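Local coordinates for protein chitooligosaccharide oxidase (Gibberella zeae, PDB 6Y0R) that oxidises the C1 hydroxyl of chitooligosaccharides to the lactone with a bicovalently bound FAD, passing the electrons to oxygen to give hydrogen peroxide, at residues H94-S98 and N446-S450; W207-A212 and S392-Y396; D337-A341 and Y417-F422; S369-W373 and F407-V411; L469-A474 and I488-A492. All blocks are in the same frame, centred on the assembly; numbering follows the deposited sequence.

Contact 1. Residues H94-S98 and N446-S450; sequences HSYTS and NYPDS. With FAD (flavin-adenine dinucleotide), chain B.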
# COMPACT_ATOMS: atom_id res chain seq x y z
N HIS A 94 2.74 8.79 1.95
CA HIS A 94 2.62 7.78 3.04
C HIS A 94 3.70 6.69 2.97
O HIS A 94 3.72 5.89 3.90
CB HIS A 94 1.21 7.17 3.11
CG HIS A 94 0.37 7.85 4.12
ND1 HIS A 94 0.10 7.33 5.39
CD2 HIS A 94 -0.26 9.06 4.04
CE1 HIS A 94 -0.60 8.26 6.06
NE2 HIS A 94 -0.84 9.31 5.24
N SER A 95 4.66 6.75 2.04
CA SER A 95 5.71 5.71 2.00
C SER A 95 6.31 5.50 3.38
O SER A 95 6.86 6.43 3.96
CB SER A 95 6.81 6.03 1.05
OG SER A 95 7.75 4.97 1.02
N TYR A 96 6.35 4.25 3.82
CA TYR A 96 6.95 3.91 5.13
C TYR A 96 8.45 4.20 5.16
O TYR A 96 9.02 4.31 6.28
CB TYR A 96 6.71 2.44 5.39
CG TYR A 96 5.30 2.03 5.71
CD1 TYR A 96 4.22 2.90 5.73
CD2 TYR A 96 5.09 0.73 6.13
CE1 TYR A 96 2.96 2.48 6.13
CE2 TYR A 96 3.83 0.30 6.49
CZ TYR A 96 2.77 1.18 6.53
OH TYR A 96 1.50 0.76 6.90
N THR A 97 9.09 4.29 3.99
CA THR A 97 10.56 4.49 3.88
C THR A 97 10.84 5.74 3.05
O THR A 97 12.05 5.93 2.61
CB THR A 97 11.21 3.19 3.40
OG1 THR A 97 10.72 2.89 2.10
CG2 THR A 97 11.02 2.06 4.39
N SER A 98 9.84 6.61 2.85
CA SER A 98 10.03 7.96 2.25
C SER A 98 10.49 7.83 0.81
O SER A 98 11.29 8.69 0.31
CB SER A 98 10.98 8.81 3.08
OG SER A 98 10.60 8.79 4.46
N ASN A 446 4.04 -1.95 -0.71
CA ASN A 446 3.29 -0.89 0.02
C ASN A 446 3.66 -0.88 1.51
O ASN A 446 3.32 0.09 2.18
CB ASN A 446 1.77 -0.88 -0.17
CG ASN A 446 1.32 -0.04 -1.35
OD1 ASN A 446 2.06 0.85 -1.80
ND2 ASN A 446 0.21 -0.45 -1.94
N TYR A 447 4.34 -1.92 2.00
CA TYR A 447 4.83 -1.99 3.39
C TYR A 447 6.33 -2.25 3.33
O TYR A 447 6.81 -3.29 3.80
CB TYR A 447 4.17 -3.11 4.19
CG TYR A 447 2.67 -3.01 4.37
CD1 TYR A 447 2.02 -1.79 4.38
CD2 TYR A 447 1.93 -4.15 4.61
CE1 TYR A 447 0.65 -1.72 4.57
CE2 TYR A 447 0.56 -4.08 4.79
CZ TYR A 447 -0.08 -2.86 4.76
OH TYR A 447 -1.45 -2.70 4.95
N PRO A 448 7.08 -1.33 2.73
CA PRO A 448 8.48 -1.59 2.40
C PRO A 448 9.35 -1.66 3.66
O PRO A 448 9.07 -0.97 4.62
CB PRO A 448 8.91 -0.42 1.54
CG PRO A 448 8.02 0.71 2.00
CD PRO A 448 6.69 0.04 2.36
N ASP A 449 10.37 -2.50 3.59
CA ASP A 449 11.34 -2.75 4.69
C ASP A 449 12.66 -2.08 4.32
O ASP A 449 13.38 -2.58 3.46
CB ASP A 449 11.53 -4.25 4.88
CG ASP A 449 12.33 -4.63 6.10
OD1 ASP A 449 13.14 -3.77 6.56
OD2 ASP A 449 12.14 -5.78 6.60
N SER A 450 13.00 -1.01 5.04
CA SER A 450 14.24 -0.24 4.76
C SER A 450 15.50 -1.06 5.00
O SER A 450 16.53 -0.61 4.46
CB SER A 450 14.30 1.00 5.57
OG SER A 450 14.18 0.71 6.93
PA FAD B . 4.15 8.26 -1.68
O1A FAD B . 5.17 8.27 -0.62
O2A FAD B . 3.72 9.53 -2.31
O5B FAD B . 4.59 7.28 -2.86
C5B FAD B . 4.81 5.89 -2.65
C4B FAD B . 5.66 5.33 -3.78
O4B FAD B . 4.93 5.45 -5.03
C3B FAD B . 7.01 6.03 -4.06
O3B FAD B . 7.94 5.12 -4.67
C2B FAD B . 6.61 7.10 -5.07
O2B FAD B . 7.70 7.63 -5.84
C1B FAD B . 5.61 6.34 -5.90
N9A FAD B . 4.62 7.18 -6.56
C8A FAD B . 3.63 7.90 -5.95
N7A FAD B . 2.87 8.56 -6.81
C5A FAD B . 3.42 8.26 -8.06
C6A FAD B . 3.08 8.66 -9.36
N6A FAD B . 2.03 9.45 -9.60
N1A FAD B . 3.84 8.21 -10.40
C2A FAD B . 4.89 7.42 -10.10
N3A FAD B . 5.29 6.96 -8.91
C4A FAD B . 4.51 7.42 -7.91
N1 FAD B . -1.63 0.09 2.28
C2 FAD B . -2.58 -0.81 1.96
O2 FAD B . -2.43 -1.60 0.96
N3 FAD B . -3.73 -0.86 2.70
C4 FAD B . -3.98 -0.04 3.78
O4 FAD B . -5.06 -0.12 4.40
C4X FAD B . -3.01 0.93 4.12
N5 FAD B . -3.24 1.78 5.12
C5X FAD B . -2.33 2.79 5.34
C6 FAD B . -2.59 3.76 6.34
C7 FAD B . -1.69 4.77 6.61
C7M FAD B . -1.96 5.79 7.70
C8 FAD B . -0.48 4.89 5.80
C8M FAD B . 0.50 6.04 5.93
C9 FAD B . -0.22 3.89 4.83
C9A FAD B . -1.12 2.85 4.60
N10 FAD B . -0.87 1.89 3.60
C10 FAD B . -1.82 0.91 3.30
C1' FAD B . 0.38 1.89 2.83
C2' FAD B . 0.22 2.67 1.52
O2' FAD B . -0.50 1.90 0.56
C3' FAD B . 1.60 2.99 1.01
O3' FAD B . 2.24 3.79 2.03
C4' FAD B . 1.51 3.73 -0.33
O4' FAD B . 2.68 3.51 -1.14
C5' FAD B . 1.33 5.19 -0.07
O5' FAD B . 1.04 5.90 -1.29
P FAD B . 1.28 7.47 -1.29
O1P FAD B . 0.91 8.00 -2.63
O2P FAD B . 0.68 8.13 -0.10
O3P FAD B . 2.88 7.53 -1.02
O HOH W 1 4.65 2.48 2.20
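Tyr96 packs against Tyr447 and Pro448 in a buried loop-to-loop contact at the flavin site, where the FAD-binding domain meets the berberine-bridge-like C-terminal part. The two tyrosines lie side by side and point the same way. Their planes are 10° apart but slid, so the rings barely overlap, and Tyr96 CE2 comes 3.5 Å from Tyr447 CD1. Asn446 O sits over the centre of one face of the Tyr96 ring. Pro448 crosses Tyr96 at about a right angle. Thr97 adds two branches: OG1 lies 3.5 Å from Pro448 CG, and CG2 lies 3.6 Å from Ser450 CB.

The polar links run through FAD and one water. His94 ND1 is covalently bonded to FAD C8M at 1.5 Å. The backbone N of His94 donates to FAD O2P, and that of Ser95 to FAD O1A. On the other loop, FAD O4' donates to Asn446 OD1 at 2.8 Å. The water accepts from Tyr96 N, donates to Asn446 O at 2.7 Å and also bonds FAD O3'. Tyr96 OH has its own partner, Gln406. The loops thus hold the cofactor between them: one anchors the isoalloxazine and the diphosphate, the other the ribityl chain.

Contact 2. Residues W207-A212 and S392-Y396; sequences WGIRGA and SDTAY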
# COMPACT_ATOMS: atom_id res chain seq x y z
N TRP A 207 1.21 -3.18 -17.72
CA TRP A 207 1.62 -4.31 -16.86
C TRP A 207 2.53 -3.77 -15.74
O TRP A 207 2.31 -4.18 -14.57
CB TRP A 207 2.28 -5.40 -17.69
CG TRP A 207 2.68 -6.61 -16.93
CD1 TRP A 207 1.94 -7.70 -16.63
CD2 TRP A 207 3.99 -6.86 -16.39
NE1 TRP A 207 2.68 -8.60 -15.94
CE2 TRP A 207 3.95 -8.11 -15.77
CE3 TRP A 207 5.19 -6.13 -16.42
CZ2 TRP A 207 5.06 -8.66 -15.13
CZ3 TRP A 207 6.29 -6.68 -15.81
CH2 TRP A 207 6.21 -7.91 -15.17
N GLY A 208 3.63 -3.06 -16.08
CA GLY A 208 4.58 -2.63 -15.05
C GLY A 208 3.97 -1.69 -14.06
O GLY A 208 4.38 -1.73 -12.87
N ILE A 209 3.08 -0.79 -14.50
CA ILE A 209 2.50 0.25 -13.59
C ILE A 209 1.64 -0.46 -12.55
O ILE A 209 1.49 0.10 -11.46
CB ILE A 209 1.76 1.32 -14.42
CG1 ILE A 209 2.69 2.51 -14.67
CG2 ILE A 209 0.44 1.79 -13.83
CD1 ILE A 209 3.84 2.20 -15.49
N ARG A 210 1.07 -1.60 -12.89
CA ARG A 210 0.14 -2.37 -12.03
C ARG A 210 1.00 -3.24 -11.11
O ARG A 210 0.95 -4.46 -11.22
CB ARG A 210 -0.91 -3.11 -12.85
CG ARG A 210 -1.90 -2.18 -13.55
CD ARG A 210 -3.01 -2.97 -14.22
NE ARG A 210 -2.37 -3.71 -15.31
CZ ARG A 210 -2.85 -4.82 -15.90
NH1 ARG A 210 -2.12 -5.40 -16.86
NH2 ARG A 210 -4.00 -5.37 -15.51
N GLY A 211 1.79 -2.60 -10.24
CA GLY A 211 2.50 -3.30 -9.16
C GLY A 211 3.91 -2.77 -8.96
O GLY A 211 4.48 -2.96 -7.84
N ALA A 212 4.50 -2.14 -9.98
CA ALA A 212 5.87 -1.58 -9.89
C ALA A 212 5.88 -0.18 -10.50
O ALA A 212 6.84 0.27 -11.12
CB ALA A 212 6.83 -2.53 -10.59
N SER A 392 2.02 -13.72 -12.97
CA SER A 392 2.60 -13.00 -14.12
C SER A 392 1.59 -12.09 -14.81
O SER A 392 1.97 -11.38 -15.71
CB SER A 392 3.20 -14.02 -15.11
OG SER A 392 2.18 -14.90 -15.53
N ASP A 393 0.30 -12.08 -14.41
CA ASP A 393 -0.73 -11.27 -15.11
C ASP A 393 -0.54 -9.75 -14.93
O ASP A 393 -0.94 -8.95 -15.79
CB ASP A 393 -2.12 -11.71 -14.68
CG ASP A 393 -2.58 -13.04 -15.23
OD1 ASP A 393 -1.94 -13.57 -16.18
OD2 ASP A 393 -3.59 -13.56 -14.69
N THR A 394 0.02 -9.31 -13.79
CA THR A 394 0.37 -7.91 -13.52
C THR A 394 1.77 -7.93 -12.90
O THR A 394 2.21 -9.02 -12.54
CB THR A 394 -0.62 -7.23 -12.56
OG1 THR A 394 -0.59 -7.90 -11.29
CG2 THR A 394 -2.04 -7.21 -13.08
N ALA A 395 2.39 -6.78 -12.73
CA ALA A 395 3.69 -6.71 -12.01
C ALA A 395 3.51 -7.17 -10.56
O ALA A 395 4.48 -7.65 -9.96
CB ALA A 395 4.22 -5.31 -12.09
N TYR A 396 2.30 -7.10 -9.98
CA TYR A 396 2.03 -7.56 -8.59
C TYR A 396 2.12 -9.10 -8.56
O TYR A 396 1.27 -9.83 -9.16
CB TYR A 396 0.66 -7.08 -8.11
CG TYR A 396 0.40 -7.43 -6.67
CD1 TYR A 396 -0.12 -8.66 -6.31
CD2 TYR A 396 0.72 -6.52 -5.68
CE1 TYR A 396 -0.34 -8.98 -4.98
CE2 TYR A 396 0.52 -6.83 -4.35
CZ TYR A 396 -0.01 -8.06 -4.00
OH TYR A 396 -0.23 -8.35 -2.68
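Trp207 and Arg210, on helix 203-212, receive the loop 392-396 by backbone hydrogen bonds, an indole bond and apolar packing. The contact joins the FAD-binding domain to the loop between strands 371-378 and 403-411.

Two backbone bonds cross. Ala395 N donates to Trp207 O at 3.2 Å, and Tyr396 N makes a weak bond to Arg210 O. Arg210 is the centre of an inverse gamma turn.

The indole bond is straighter. Trp207 NE1 donates to Ser392 O at 2.9 Å with an N-H...O angle of 155°. The donor stands above the carbonyl plane of Ser392, 44° out of it. CG of Trp207 is anti to the backbone N (chi1 -178°), which carries the indole along the loop.

The rest is packing. The peptide of Thr394 and Ala395 lies over one face of the indole, with Thr394 C 3.2 Å from Trp207 NE1. Thr394 CG2 sits over one face of the Arg210 guanidinium, 3.6 Å from NH2. Ala395 CB lies 4.1 Å from Ala212 CB. Gly211, with no side chain, has its CA 3.9 Å from Tyr396 N. All three hydrogen bonds use backbone atoms of the loop, so its path is fixed largely through its peptide groups.

Contact 3. Residues D337-A341 and Y417-F422; sequences DNFYA and YPSDGF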
# COMPACT_ATOMS: atom_id res chain seq x y z
N ASP A 337 4.18 9.71 11.66
CA ASP A 337 4.51 8.73 12.69
C ASP A 337 6.02 8.59 12.69
O ASP A 337 6.66 9.08 11.78
CB ASP A 337 3.72 7.42 12.46
CG ASP A 337 3.71 6.50 13.68
OD1 ASP A 337 4.18 6.94 14.78
OD2 ASP A 337 3.26 5.34 13.54
N ASN A 338 6.54 7.91 13.69
CA ASN A 338 8.00 7.68 13.87
C ASN A 338 8.20 6.18 14.08
O ASN A 338 7.93 5.69 15.16
CB ASN A 338 8.54 8.51 15.05
CG ASN A 338 10.04 8.53 15.14
OD1 ASN A 338 10.75 7.89 14.37
ND2 ASN A 338 10.54 9.23 16.15
N PHE A 339 8.49 5.44 13.02
CA PHE A 339 8.32 3.97 13.05
C PHE A 339 9.22 3.23 12.08
O PHE A 339 9.89 3.80 11.22
CB PHE A 339 6.85 3.66 12.76
CG PHE A 339 6.46 3.93 11.34
CD1 PHE A 339 6.17 5.21 10.91
CD2 PHE A 339 6.33 2.89 10.43
CE1 PHE A 339 5.75 5.48 9.62
CE2 PHE A 339 5.88 3.15 9.14
CZ PHE A 339 5.63 4.44 8.72
N TYR A 340 9.28 1.93 12.31
CA TYR A 340 9.87 0.94 11.41
C TYR A 340 8.82 -0.15 11.17
O TYR A 340 8.00 -0.42 12.02
CB TYR A 340 11.13 0.35 12.02
CG TYR A 340 11.71 -0.79 11.25
CD1 TYR A 340 12.11 -0.65 9.92
CD2 TYR A 340 11.78 -2.06 11.81
CE1 TYR A 340 12.60 -1.71 9.20
CE2 TYR A 340 12.30 -3.13 11.10
CZ TYR A 340 12.67 -2.97 9.78
OH TYR A 340 13.18 -4.04 9.10
N ALA A 341 8.78 -0.65 9.94
CA ALA A 341 7.80 -1.68 9.54
C ALA A 341 8.47 -2.68 8.64
O ALA A 341 9.53 -2.44 8.03
CB ALA A 341 6.63 -1.03 8.86
N TYR A 417 14.23 6.39 17.04
CA TYR A 417 13.93 4.95 16.89
C TYR A 417 15.16 4.12 17.28
O TYR A 417 16.24 4.27 16.74
CB TYR A 417 13.46 4.65 15.46
CG TYR A 417 12.97 3.23 15.37
CD1 TYR A 417 11.68 2.93 15.77
CD2 TYR A 417 13.80 2.20 14.97
CE1 TYR A 417 11.23 1.62 15.80
CE2 TYR A 417 13.34 0.89 14.93
CZ TYR A 417 12.05 0.61 15.35
OH TYR A 417 11.65 -0.71 15.33
N PRO A 418 15.06 3.18 18.26
CA PRO A 418 16.26 2.44 18.68
C PRO A 418 16.58 1.25 17.77
O PRO A 418 15.67 0.64 17.27
CB PRO A 418 15.86 1.97 20.07
CG PRO A 418 14.36 1.76 19.98
CD PRO A 418 13.85 2.82 19.00
N SER A 419 17.86 0.92 17.59
CA SER A 419 18.28 -0.11 16.60
C SER A 419 17.86 -1.52 17.05
O SER A 419 17.68 -2.38 16.14
CB SER A 419 19.77 -0.02 16.28
OG SER A 419 20.53 0.13 17.47
N ASP A 420 17.61 -1.77 18.34
CA ASP A 420 17.08 -3.09 18.78
C ASP A 420 15.68 -3.31 18.20
O ASP A 420 15.31 -4.47 18.07
CB ASP A 420 17.11 -3.33 20.29
CG ASP A 420 16.28 -2.39 21.15
OD1 ASP A 420 15.64 -1.48 20.60
OD2 ASP A 420 16.34 -2.54 22.38
N GLY A 421 14.98 -2.26 17.80
CA GLY A 421 13.66 -2.36 17.10
C GLY A 421 13.76 -3.09 15.78
O GLY A 421 12.82 -3.89 15.42
N PHE A 422 14.83 -2.86 15.01
CA PHE A 422 15.08 -3.63 13.78
C PHE A 422 15.14 -5.11 14.10
O PHE A 422 14.61 -5.93 13.31
CB PHE A 422 16.38 -3.18 13.10
CG PHE A 422 16.43 -1.72 12.71
CD1 PHE A 422 15.38 -1.13 12.02
CD2 PHE A 422 17.55 -0.93 12.97
CE1 PHE A 422 15.42 0.19 11.63
CE2 PHE A 422 17.61 0.38 12.53
CZ PHE A 422 16.53 0.96 11.90
O HOH W 2 13.39 8.09 14.89
O HOH W 3 14.83 -5.70 10.49
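Tyr340, Tyr417 and Phe422 form a small aromatic cluster, each touching the other two. It joins strand 338-346, an outermost strand of the seven-stranded antiparallel sheet, to the start of helix 420-433.

Tyr340 and Phe422 form a T-shaped (edge-to-face) pair. The edge of Phe422 points at the face of Tyr340, with planes at 88° and centroids 4.9 Å apart. Phe422 CD1 stands over the centre of the Tyr340 ring, 3.7 Å from CD2. CE1 of Phe422 touches the same face. The Tyr340 ring leaves the strand with CG anti to the backbone N (chi1 173°), and this turns it toward the helix.

Tyr417 meets Tyr340 differently. It offers a face, and Tyr340 CB rests over it, 3.5 Å from Tyr417 CZ. The hydroxyl of Tyr417 lies at the edge of the Tyr340 ring, near its plane. It is hydrogen-bonded to Asp409 on the neighbouring strand 403-411. Tyr417 CE2 also sits over one face of the Phe422 ring, so the three rings pack on one another.

Two waters bridge the segments at the polar ends of the cluster. One donates to Asn338 OD1 and accepts from Tyr417 N at 2.9 Å. The ND2 of Asn338 is hydrogen-bonded to Ala412 O. Tyr340 OH is hydrogen-bonded to Asp449, a residue of the loop beside the flavin. The second water donates to Tyr340 OH at 2.7 Å and to Phe422 O at 2.8 Å.

Contact 4. Residues S369-W373 and F407-V411; sequences SHSWW and FYDSV
Trp373 and Tyr408 pair across two antiparallel strands, 371-378 and 403-411, neighbours in the seven-stranded sheet. They form a hydrogen-bonded pair. Trp373 N donates to Tyr408 O at 2.9 Å, and Tyr408 N to Trp373 O at 2.9 Å. The second bond runs nearly along the C=O axis, at 169°. The next pair, Trp372 with Asp409, is non-hydrogen-bonded; there Trp372 CA makes a CA-H...O contact with Tyr408 O. Further on, Ser410 N bonds Ser371 O only weakly.

A water joins the two strands beside Asp409. It accepts from Ser371 N at 3.0 Å and donates to Asp409 OD1 and to Ser410 O. Tyr408 OH and Ser410 OG are each hydrogen-bonded to a carboxylate oxygen of Asp337. Trp372 NE1 is hydrogen-bonded to Gly365 O.

The side chains of Trp373 and Tyr408 lie side by side, pointing the same way. Tyr408 CB sits over the six-membered ring of Trp373, 3.5 Å from its centroid, a CH-pi contact. The rings themselves are near parallel but slid apart, with Trp373 CZ2 3.3 Å from Tyr408 CG. Both oxygens of the Asp409 carboxylate have donors, OD1 the water and OD2 the hydroxyl of Tyr417, which would be consistent with a charged group.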
# COMPACT_ATOMS: atom_id res chain seq x y z
N SER A 369 9.96 -3.86 25.52
CA SER A 369 9.47 -2.52 25.92
C SER A 369 8.85 -1.80 24.72
O SER A 369 8.18 -0.76 24.92
CB SER A 369 10.60 -1.70 26.49
OG SER A 369 11.68 -1.72 25.59
N HIS A 370 9.03 -2.34 23.52
CA HIS A 370 8.58 -1.66 22.27
C HIS A 370 7.07 -1.73 22.13
O HIS A 370 6.53 -2.78 22.49
CB HIS A 370 9.25 -2.30 21.08
CG HIS A 370 10.68 -1.93 20.96
ND1 HIS A 370 11.59 -2.11 22.00
CD2 HIS A 370 11.39 -1.45 19.93
CE1 HIS A 370 12.78 -1.74 21.60
NE2 HIS A 370 12.69 -1.35 20.34
N SER A 371 6.43 -0.68 21.59
CA SER A 371 4.99 -0.69 21.25
C SER A 371 4.86 -1.25 19.82
O SER A 371 4.85 -0.49 18.85
CB SER A 371 4.30 0.62 21.44
OG SER A 371 5.04 1.67 20.89
N TRP A 372 5.01 -2.55 19.73
CA TRP A 372 4.96 -3.26 18.43
C TRP A 372 3.54 -3.76 18.19
O TRP A 372 2.77 -3.93 19.12
CB TRP A 372 5.99 -4.38 18.38
CG TRP A 372 5.73 -5.47 19.36
CD1 TRP A 372 6.25 -5.58 20.62
CD2 TRP A 372 4.88 -6.62 19.18
NE1 TRP A 372 5.74 -6.69 21.25
CE2 TRP A 372 4.91 -7.35 20.38
CE3 TRP A 372 4.06 -7.07 18.15
CZ2 TRP A 372 4.18 -8.53 20.56
CZ3 TRP A 372 3.35 -8.24 18.32
CH2 TRP A 372 3.38 -8.95 19.52
N TRP A 373 3.17 -3.98 16.92
CA TRP A 373 1.90 -4.70 16.63
C TRP A 373 2.06 -5.36 15.27
O TRP A 373 3.00 -5.02 14.52
CB TRP A 373 0.66 -3.82 16.64
CG TRP A 373 0.71 -2.60 15.77
CD1 TRP A 373 1.07 -1.35 16.17
CD2 TRP A 373 0.36 -2.49 14.38
NE1 TRP A 373 0.97 -0.47 15.13
CE2 TRP A 373 0.55 -1.15 14.01
CE3 TRP A 373 0.01 -3.40 13.39
CZ2 TRP A 373 0.32 -0.67 12.72
CZ3 TRP A 373 -0.19 -2.95 12.10
CH2 TRP A 373 -0.02 -1.60 11.77
N PHE A 407 4.15 -5.88 9.99
CA PHE A 407 4.82 -5.78 11.31
C PHE A 407 5.22 -4.32 11.53
O PHE A 407 5.76 -3.73 10.61
CB PHE A 407 6.08 -6.65 11.38
CG PHE A 407 5.91 -8.07 10.90
CD1 PHE A 407 5.36 -9.04 11.73
CD2 PHE A 407 6.21 -8.43 9.59
CE1 PHE A 407 5.21 -10.35 11.32
CE2 PHE A 407 6.08 -9.76 9.18
CZ PHE A 407 5.54 -10.69 10.03
N TYR A 408 4.91 -3.77 12.69
CA TYR A 408 5.02 -2.31 12.93
C TYR A 408 5.57 -2.06 14.33
O TYR A 408 5.17 -2.76 15.28
CB TYR A 408 3.65 -1.68 12.73
CG TYR A 408 3.58 -0.22 12.37
CD1 TYR A 408 3.60 0.75 13.35
CD2 TYR A 408 3.32 0.16 11.06
CE1 TYR A 408 3.42 2.10 13.06
CE2 TYR A 408 3.16 1.50 10.75
CZ TYR A 408 3.19 2.47 11.74
OH TYR A 408 3.00 3.77 11.38
N ASP A 409 6.48 -1.09 14.44
CA ASP A 409 7.04 -0.65 15.74
C ASP A 409 7.16 0.86 15.71
O ASP A 409 7.82 1.37 14.80
CB ASP A 409 8.36 -1.34 16.00
CG ASP A 409 8.95 -1.02 17.37
OD1 ASP A 409 8.17 -0.72 18.29
OD2 ASP A 409 10.14 -1.19 17.48
N SER A 410 6.57 1.53 16.69
CA SER A 410 6.41 3.00 16.72
C SER A 410 7.02 3.55 18.02
O SER A 410 6.93 2.88 19.04
CB SER A 410 4.94 3.32 16.68
OG SER A 410 4.77 4.70 16.63
N VAL A 411 7.61 4.73 17.94
CA VAL A 411 8.10 5.51 19.12
C VAL A 411 7.51 6.92 19.03
O VAL A 411 6.90 7.28 18.00
CB VAL A 411 9.63 5.52 19.18
CG1 VAL A 411 10.21 4.12 19.28
CG2 VAL A 411 10.25 6.26 18.00
O HOH W 4 8.55 0.96 20.15

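Contact 5. Residues L469-A474 and I488-A492; sequences LEAVKA and IKPKA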
# COMPACT_ATOMS: atom_id res chain seq x y z
N LEU A 469 10.13 -7.07 -15.56
CA LEU A 469 10.18 -5.65 -15.13
C LEU A 469 11.49 -4.99 -15.59
O LEU A 469 11.44 -3.82 -16.02
CB LEU A 469 10.03 -5.55 -13.61
CG LEU A 469 8.60 -5.70 -13.10
CD1 LEU A 469 8.61 -6.02 -11.62
CD2 LEU A 469 7.80 -4.44 -13.41
N GLU A 470 12.61 -5.70 -15.55
CA GLU A 470 13.90 -5.11 -16.02
C GLU A 470 13.85 -4.80 -17.52
O GLU A 470 14.42 -3.79 -17.92
CB GLU A 470 15.05 -6.06 -15.70
CG GLU A 470 15.28 -6.22 -14.21
CD GLU A 470 16.33 -7.24 -13.82
OE1 GLU A 470 16.56 -8.17 -14.61
OE2 GLU A 470 16.84 -7.14 -12.71
N ALA A 471 13.17 -5.63 -18.29
CA ALA A 471 13.02 -5.39 -19.74
C ALA A 471 12.10 -4.18 -19.98
O ALA A 471 12.41 -3.32 -20.84
CB ALA A 471 12.52 -6.64 -20.39
N VAL A 472 11.01 -4.07 -19.20
CA VAL A 472 10.14 -2.88 -19.31
C VAL A 472 10.95 -1.64 -18.94
O VAL A 472 10.81 -0.60 -19.57
CB VAL A 472 8.85 -3.08 -18.49
CG1 VAL A 472 7.95 -1.87 -18.60
CG2 VAL A 472 8.11 -4.32 -18.96
N LYS A 473 11.76 -1.74 -17.89
CA LYS A 473 12.56 -0.62 -17.39
C LYS A 473 13.56 -0.18 -18.48
O LYS A 473 13.71 1.00 -18.68
CB LYS A 473 13.24 -1.08 -16.10
CG LYS A 473 14.09 -0.05 -15.41
CD LYS A 473 13.30 0.89 -14.53
CE LYS A 473 14.14 2.02 -14.05
NZ LYS A 473 13.37 2.91 -13.17
N ALA A 474 14.22 -1.13 -19.13
CA ALA A 474 15.19 -0.83 -20.20
C ALA A 474 14.48 -0.07 -21.33
O ALA A 474 15.10 0.82 -21.92
CB ALA A 474 15.82 -2.12 -20.68
N ILE A 488 13.85 -1.22 -9.59
CA ILE A 488 14.19 -2.16 -10.69
C ILE A 488 15.31 -1.56 -11.53
O ILE A 488 15.17 -0.45 -12.00
CB ILE A 488 12.94 -2.44 -11.55
CG1 ILE A 488 11.91 -3.24 -10.74
CG2 ILE A 488 13.32 -3.12 -12.87
CD1 ILE A 488 12.24 -4.69 -10.52
N LYS A 489 16.25 -2.26 -11.83
CA LYS A 489 17.39 -1.76 -12.65
C LYS A 489 17.17 -2.16 -14.10
O LYS A 489 16.71 -3.26 -14.41
CB LYS A 489 18.73 -2.27 -12.10
CG LYS A 489 19.10 -1.70 -10.72
CD LYS A 489 20.43 -2.25 -10.22
CE LYS A 489 20.86 -1.71 -8.88
NZ LYS A 489 22.14 -2.31 -8.45
N PRO A 490 17.43 -1.37 -15.09
CA PRO A 490 17.18 -1.67 -16.51
C PRO A 490 18.07 -2.80 -17.05
O PRO A 490 19.27 -2.80 -16.80
CB PRO A 490 17.42 -0.34 -17.24
CG PRO A 490 18.20 0.52 -16.28
CD PRO A 490 17.95 -0.02 -14.89
N LYS A 491 17.46 -3.79 -17.69
CA LYS A 491 18.18 -4.93 -18.31
C LYS A 491 17.30 -5.49 -19.43
O LYS A 491 16.28 -6.12 -19.12
CB LYS A 491 18.49 -5.94 -17.20
CG LYS A 491 19.73 -6.81 -17.41
CD LYS A 491 20.11 -7.54 -16.12
CE LYS A 491 20.08 -9.05 -16.25
NZ LYS A 491 20.85 -9.53 -17.42
N ALA A 492 17.70 -5.26 -20.69
CA ALA A 492 16.93 -5.60 -21.93
C ALA A 492 16.66 -7.11 -22.04
O ALA A 492 17.37 -7.96 -21.49
CB ALA A 492 17.68 -5.08 -23.14
O HOH W 5 16.15 -5.16 -10.92
O HOH W 6 14.72 1.98 -10.85
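Helix 466-476 carries the C-terminal tail of the chain, residues 488-492, along its side, and Glu470 meets the tail from Ile488 to Lys491. Lys491 N donates to Glu470 O at 3.0 Å, almost straight at 177°. The donor stands above the carbonyl plane. Ala474 N, the helix's own donor, reaches the same oxygen from the opposite face.

Ile488 starts the packing. Its CD1 lies 3.9 Å from Leu469 CB, and its CG2 lies 3.8 Å from Glu470 CA. The helix belongs to the berberine-bridge-like region of the family. Leu469 also packs on Trp207 and Ala212 of helix 203-212, which ties the tail-bearing helix to the FAD-binding domain.

Lys473 lies along the tail. Its chain bends at chi2 (84°), laying CD and CE each 3.4 Å from Ile488 O. Its NZ forms a salt bridge with Asp477 and a hydrogen bond to Asn215 O. A water also accepts from NZ and probably donates to Ile488 O. Pro490 CB presses on Ala474 CA at 3.7 Å. Glu470 and Lys491 run side by side, pointing the same way, with their CB atoms 3.8 Å apart. Another water donates to Glu470 OE2 and accepts from Lys489 N.

In the fold
Contact 1 opens first, at residues 94-98, and closes a loop of 347 residues at 446-450. It joins the FAD-binding domain to the C-terminal part. Contacts 2, 3 and 4 all lie within that loop. Contact 2 starts on helix 203-212 and ends at 392-396, so it crosses contacts 3 and 4, whose segments alternate with its own. Contact 4, between neighbouring strands, sits within the span of contact 3, from edge strand to helix 420-433; the two touch. Contact 3 also touches contact 1. Contact 5 follows in series and closes the short C-terminal loop. Through Leu469 it packs against contact 2, about 13 Å away between centres.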